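Local coordinates for protein exotoxin 3 (Staphylococcus aureus, PDB 2Z8L) that binds the glycan sialyl Lewis X as a staphylococcal superantigen-like toxin, built from an OB-fold domain and a beta-grasp domain, at residues Lys73-Ala85 with Val92-Gly104. Numbering follows the deposited sequence.
Sequences KNPGLDIFVVKEA and VFSYGGVTKKNQG. Unlike the reference sequence in segment 92-104: F93 (reference Tyr). With PO4 (phosphate ion), chain C.
D78 and T99 stand opposite each other as the hydrogen-bonded pair that centres this antiparallel ladder of the OB-fold barrel. D78 N donates a hydrogen bond to T99 O at 2.8 Å, and T99 N donates one to D78 O. Two more backbone bonds lengthen the ladder, F80 N to G97 O and K101 N to G76 O.

On the face carrying I79 and V98, L77 CD1 lies against V98 CG1 at 3.9 Å; these side chains, together with L48 and F50 of strand 45-52, belong to the barrel interior. On the other face the D78 carboxylate meets a phosphate ion, probably from the crystallisation liquor, with OD2 2.6 Å from phosphate O4, and K136 forms a salt bridge to D78 OD2. N102 N donates a hydrogen bond to phosphate O4 at 2.8 Å. K136 also hydrogen-bonds T99 OG1, so one lysine reaches both side chains of the D78-T99 pair.

Beyond the F80-G97 pair, toward V82 and S94, the strands separate, and a second short ladder forms at the far end. Here E84 and A85 both oppose F93 in a classic beta bulge, with E84 N bonded to F93 O and F93 N to A85 O. Two waters fill in for direct pairing between the ladders. One donates to F80 O and G96 O and accepts from S94 OG at 2.6 Å; the hydroxyl stands opposite the S94 backbone N (chi1 180°), which carries it over toward V82. V92 meanwhile packs across the aliphatic chain of K83, whose NZ pairs with E86.

A bend at chi2 (-71°) folds the E84 carboxylate back over the Y95 ring, its plane 16° from that of the ring. Y24 anchors OE2, and the second water donates to that oxygen and to V82 O while accepting from Y95 N. Against one face of the ring, E84 CG makes a CH-pi contact 3.9 Å from the Y95 centroid.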
loop_
_atom_site.group_PDB
_atom_site.type_symbol
_atom_site.label_atom_id
_atom_site.label_comp_id
_atom_site.label_asym_id
_atom_site.label_seq_id
_atom_site.Cartn_x
_atom_site.Cartn_y
_atom_site.Cartn_z
ATOM N N LYS A 73 0.928 4.860 -23.497
ATOM C CA LYS A 73 0.720 6.113 -22.735
ATOM C C LYS A 73 -0.496 5.911 -21.848
ATOM O O LYS A 73 -1.557 5.601 -22.356
ATOM C CB LYS A 73 0.513 7.309 -23.663
ATOM C CG LYS A 73 0.306 8.658 -22.973
ATOM C CD LYS A 73 0.245 9.800 -23.962
ATOM C CE LYS A 73 0.019 11.116 -23.295
ATOM N NZ LYS A 73 0.348 12.266 -24.199
ATOM N N ASN A 74 -0.337 6.147 -20.544
ATOM C CA ASN A 74 -1.368 5.857 -19.535
ATOM C C ASN A 74 -1.589 7.098 -18.668
ATOM O O ASN A 74 -0.974 7.262 -17.615
ATOM C CB ASN A 74 -0.955 4.699 -18.671
ATOM C CG ASN A 74 -0.811 3.432 -19.441
ATOM O OD1 ASN A 74 -1.787 2.723 -19.641
ATOM N ND2 ASN A 74 0.380 3.199 -19.991
ATOM N N PRO A 75 -2.499 7.976 -19.085
ATOM C CA PRO A 75 -2.774 9.163 -18.289
ATOM C C PRO A 75 -3.676 8.905 -17.071
ATOM O O PRO A 75 -4.291 7.839 -16.979
ATOM C CB PRO A 75 -3.472 10.092 -19.286
ATOM C CG PRO A 75 -4.062 9.170 -20.284
ATOM C CD PRO A 75 -3.276 7.932 -20.338
ATOM N N GLY A 76 -3.713 9.852 -16.141
ATOM C CA GLY A 76 -4.718 9.827 -15.108
ATOM C C GLY A 76 -4.485 8.760 -14.063
ATOM O O GLY A 76 -5.449 8.163 -13.525
ATOM N N LEU A 77 -3.219 8.547 -13.731
ATOM C CA LEU A 77 -2.857 7.598 -12.682
ATOM C C LEU A 77 -2.575 8.276 -11.359
ATOM O O LEU A 77 -2.117 9.415 -11.316
ATOM C CB LEU A 77 -1.623 6.811 -13.126
ATOM C CG LEU A 77 -1.728 6.084 -14.448
ATOM C CD1 LEU A 77 -0.427 5.374 -14.769
ATOM C CD2 LEU A 77 -2.868 5.116 -14.398
ATOM N N ASP A 78 -2.813 7.527 -10.280
ATOM C CA ASP A 78 -2.328 7.869 -8.942
ATOM C C ASP A 78 -1.272 6.798 -8.596
ATOM O O ASP A 78 -1.473 5.628 -8.907
ATOM C CB ASP A 78 -3.428 7.777 -7.939
ATOM C CG ASP A 78 -4.397 8.967 -7.946
ATOM O OD1 ASP A 78 -4.177 9.973 -8.660
ATOM O OD2 ASP A 78 -5.406 8.870 -7.180
ATOM N N ILE A 79 -0.146 7.209 -8.040
ATOM C CA ILE A 79 0.905 6.254 -7.656
ATOM C C ILE A 79 1.343 6.436 -6.216
ATOM O O ILE A 79 1.713 7.535 -5.800
ATOM C CB ILE A 79 2.145 6.370 -8.577
ATOM C CG1 ILE A 79 1.659 6.435 -10.034
ATOM C CG2 ILE A 79 3.110 5.203 -8.262
ATOM C CD1 ILE A 79 2.709 6.479 -11.028
ATOM N N PHE A 80 1.352 5.343 -5.453
ATOM C CA PHE A 80 1.897 5.344 -4.110
ATOM C C PHE A 80 3.310 4.851 -4.179
ATOM O O PHE A 80 3.535 3.676 -4.448
ATOM C CB PHE A 80 1.048 4.440 -3.182
ATOM C CG PHE A 80 1.463 4.499 -1.780
ATOM C CD1 PHE A 80 1.283 5.667 -1.027
ATOM C CD2 PHE A 80 2.132 3.437 -1.197
ATOM C CE1 PHE A 80 1.747 5.711 0.293
ATOM C CE2 PHE A 80 2.589 3.495 0.117
ATOM C CZ PHE A 80 2.370 4.609 0.849
ATOM N N VAL A 81 4.247 5.764 -3.926
ATOM C CA VAL A 81 5.662 5.544 -4.094
ATOM C C VAL A 81 6.363 5.357 -2.727
ATOM O O VAL A 81 6.181 6.172 -1.802
ATOM C CB VAL A 81 6.325 6.756 -4.880
ATOM C CG1 VAL A 81 7.850 6.538 -4.965
ATOM C CG2 VAL A 81 5.685 6.952 -6.235
ATOM N N VAL A 82 7.134 4.268 -2.618
ATOM C CA VAL A 82 8.056 4.018 -1.516
ATOM C C VAL A 82 9.399 3.718 -2.160
ATOM O O VAL A 82 9.528 2.794 -2.924
ATOM C CB VAL A 82 7.576 2.844 -0.603
ATOM C CG1 VAL A 82 8.612 2.593 0.496
ATOM C CG2 VAL A 82 6.216 3.154 -0.046
ATOM N N LYS A 83 10.387 4.559 -1.911
ATOM C CA LYS A 83 11.663 4.413 -2.572
ATOM C C LYS A 83 12.294 3.085 -2.208
ATOM O O LYS A 83 12.438 2.783 -1.017
ATOM C CB LYS A 83 12.563 5.570 -2.160
ATOM C CG LYS A 83 13.727 5.754 -3.013
ATOM C CD LYS A 83 14.477 7.032 -2.625
ATOM C CE LYS A 83 13.559 8.271 -2.735
ATOM N NZ LYS A 83 14.325 9.511 -3.112
ATOM N N GLU A 84 12.615 2.251 -3.198
ATOM C CA GLU A 84 13.315 0.991 -2.947
ATOM C C GLU A 84 14.785 1.173 -3.280
ATOM O O GLU A 84 15.671 0.599 -2.641
ATOM C CB GLU A 84 12.739 -0.174 -3.756
ATOM C CG GLU A 84 11.254 -0.474 -3.516
ATOM C CD GLU A 84 10.934 -1.109 -2.140
ATOM O OE1 GLU A 84 11.851 -1.655 -1.459
ATOM O OE2 GLU A 84 9.732 -1.076 -1.753
ATOM N N ALA A 85 15.036 1.975 -4.303
ATOM C CA ALA A 85 16.395 2.276 -4.743
ATOM C C ALA A 85 16.404 3.628 -5.463
ATOM O O ALA A 85 15.361 4.126 -5.885
ATOM C CB ALA A 85 16.897 1.162 -5.650
ATOM N N VAL A 92 14.228 7.393 -9.144
ATOM C CA VAL A 92 13.727 6.639 -8.005
ATOM C C VAL A 92 13.000 5.387 -8.500
ATOM O O VAL A 92 12.268 5.470 -9.494
ATOM C CB VAL A 92 12.763 7.496 -7.208
ATOM C CG1 VAL A 92 11.969 6.641 -6.249
ATOM C CG2 VAL A 92 13.541 8.570 -6.456
ATOM N N PHE A 93 13.214 4.251 -7.837
ATOM C CA PHE A 93 12.566 2.981 -8.194
ATOM C C PHE A 93 11.626 2.580 -7.086
ATOM O O PHE A 93 11.984 2.644 -5.931
ATOM C CB PHE A 93 13.589 1.872 -8.398
ATOM C CG PHE A 93 14.607 2.230 -9.436
ATOM C CD1 PHE A 93 14.366 1.973 -10.772
ATOM C CD2 PHE A 93 15.735 2.949 -9.095
ATOM C CE1 PHE A 93 15.266 2.354 -11.752
ATOM C CE2 PHE A 93 16.629 3.334 -10.056
ATOM C CZ PHE A 93 16.394 3.036 -11.399
ATOM N N SER A 94 10.441 2.144 -7.474
ATOM C CA SER A 94 9.443 1.701 -6.529
ATOM C C SER A 94 8.621 0.587 -7.168
ATOM O O SER A 94 8.608 0.440 -8.403
ATOM C CB SER A 94 8.547 2.908 -6.131
ATOM O OG SER A 94 7.516 2.585 -5.200
ATOM N N TYR A 95 7.993 -0.230 -6.325
ATOM C CA TYR A 95 7.218 -1.405 -6.742
ATOM C C TYR A 95 5.732 -1.170 -6.643
ATOM O O TYR A 95 5.217 -0.877 -5.568
ATOM C CB TYR A 95 7.508 -2.607 -5.826
ATOM C CG TYR A 95 8.902 -3.069 -5.749
ATOM C CD1 TYR A 95 9.703 -3.123 -6.871
ATOM C CD2 TYR A 95 9.406 -3.570 -4.546
ATOM C CE1 TYR A 95 11.000 -3.586 -6.801
ATOM C CE2 TYR A 95 10.688 -4.027 -4.476
ATOM C CZ TYR A 95 11.480 -4.042 -5.614
ATOM O OH TYR A 95 12.790 -4.503 -5.570
ATOM N N GLY A 96 5.022 -1.344 -7.750
ATOM C CA GLY A 96 3.587 -1.350 -7.778
ATOM C C GLY A 96 2.969 -0.043 -7.294
ATOM O O GLY A 96 3.491 1.020 -7.618
ATOM N N GLY A 97 1.804 -0.139 -6.680
ATOM C CA GLY A 97 1.111 1.018 -6.116
ATOM C C GLY A 97 0.431 1.934 -7.103
ATOM O O GLY A 97 0.121 3.076 -6.748
ATOM N N VAL A 98 0.164 1.485 -8.334
ATOM C CA VAL A 98 -0.490 2.286 -9.391
ATOM C C VAL A 98 -2.008 2.049 -9.360
ATOM O O VAL A 98 -2.477 0.896 -9.350
ATOM C CB VAL A 98 0.080 1.965 -10.788
ATOM C CG1 VAL A 98 -0.617 2.799 -11.837
ATOM C CG2 VAL A 98 1.625 2.156 -10.793
ATOM N N THR A 99 -2.771 3.127 -9.354
ATOM C CA THR A 99 -4.228 3.023 -9.416
ATOM C C THR A 99 -4.746 4.088 -10.385
ATOM O O THR A 99 -4.009 5.027 -10.778
ATOM C CB THR A 99 -4.830 3.247 -8.048
ATOM O OG1 THR A 99 -4.476 4.544 -7.572
ATOM C CG2 THR A 99 -4.377 2.162 -7.061
ATOM N N LYS A 100 -5.971 3.915 -10.831
ATOM C CA LYS A 100 -6.645 4.989 -11.593
ATOM C C LYS A 100 -7.059 6.085 -10.635
ATOM O O LYS A 100 -7.452 5.791 -9.505
ATOM C CB LYS A 100 -7.883 4.403 -12.228
ATOM C CG LYS A 100 -7.556 3.161 -13.069
ATOM C CD LYS A 100 -8.728 2.674 -13.890
ATOM C CE LYS A 100 -8.220 1.872 -15.079
ATOM N NZ LYS A 100 -7.248 0.780 -14.673
ATOM N N LYS A 101 -6.967 7.337 -11.071
ATOM C CA LYS A 101 -7.405 8.434 -10.242
ATOM C C LYS A 101 -8.938 8.348 -10.072
ATOM O O LYS A 101 -9.668 7.674 -10.831
ATOM C CB LYS A 101 -6.973 9.779 -10.820
ATOM C CG LYS A 101 -7.733 10.122 -12.064
ATOM C CD LYS A 101 -7.239 11.427 -12.637
ATOM C CE LYS A 101 -8.105 11.785 -13.770
ATOM N NZ LYS A 101 -7.472 12.856 -14.573
ATOM N N ASN A 102 -9.429 9.038 -9.057
ATOM C CA ASN A 102 -10.867 9.055 -8.825
ATOM C C ASN A 102 -11.648 9.629 -10.013
ATOM O O ASN A 102 -11.256 10.624 -10.593
ATOM C CB ASN A 102 -11.180 9.910 -7.598
ATOM C CG ASN A 102 -10.822 9.236 -6.290
ATOM O OD1 ASN A 102 -10.627 8.028 -6.227
ATOM N ND2 ASN A 102 -10.846 10.021 -5.224
ATOM N N GLN A 103 -12.752 8.998 -10.345
ATOM C CA GLN A 103 -13.676 9.531 -11.334
ATOM C C GLN A 103 -14.610 10.535 -10.661
ATOM O O GLN A 103 -15.054 11.454 -11.336
ATOM C CB GLN A 103 -14.455 8.389 -11.984
ATOM C CG GLN A 103 -15.380 8.819 -13.092
ATOM C CD GLN A 103 -15.845 7.720 -14.052
ATOM O OE1 GLN A 103 -15.173 6.681 -14.220
ATOM N NE2 GLN A 103 -17.011 7.959 -14.722
ATOM N N GLY A 104 -14.951 10.326 -9.387
ATOM C CA GLY A 104 -15.676 11.267 -8.620
ATOM C C GLY A 104 -14.813 12.366 -8.053
ATOM O O GLY A 104 -13.575 12.321 -8.095
HETATM P P PO4 C . -7.240 11.639 -7.123
HETATM O O1 PO4 C . -5.939 11.916 -7.897
HETATM O O2 PO4 C . -8.335 12.512 -7.723
HETATM O O3 PO4 C . -7.074 12.013 -5.664
HETATM O O4 PO4 C . -7.661 10.191 -7.228
HETATM O O HOH W 1 5.157 2.752 -6.383
HETATM O O HOH W 2 8.258 0.303 -3.366
#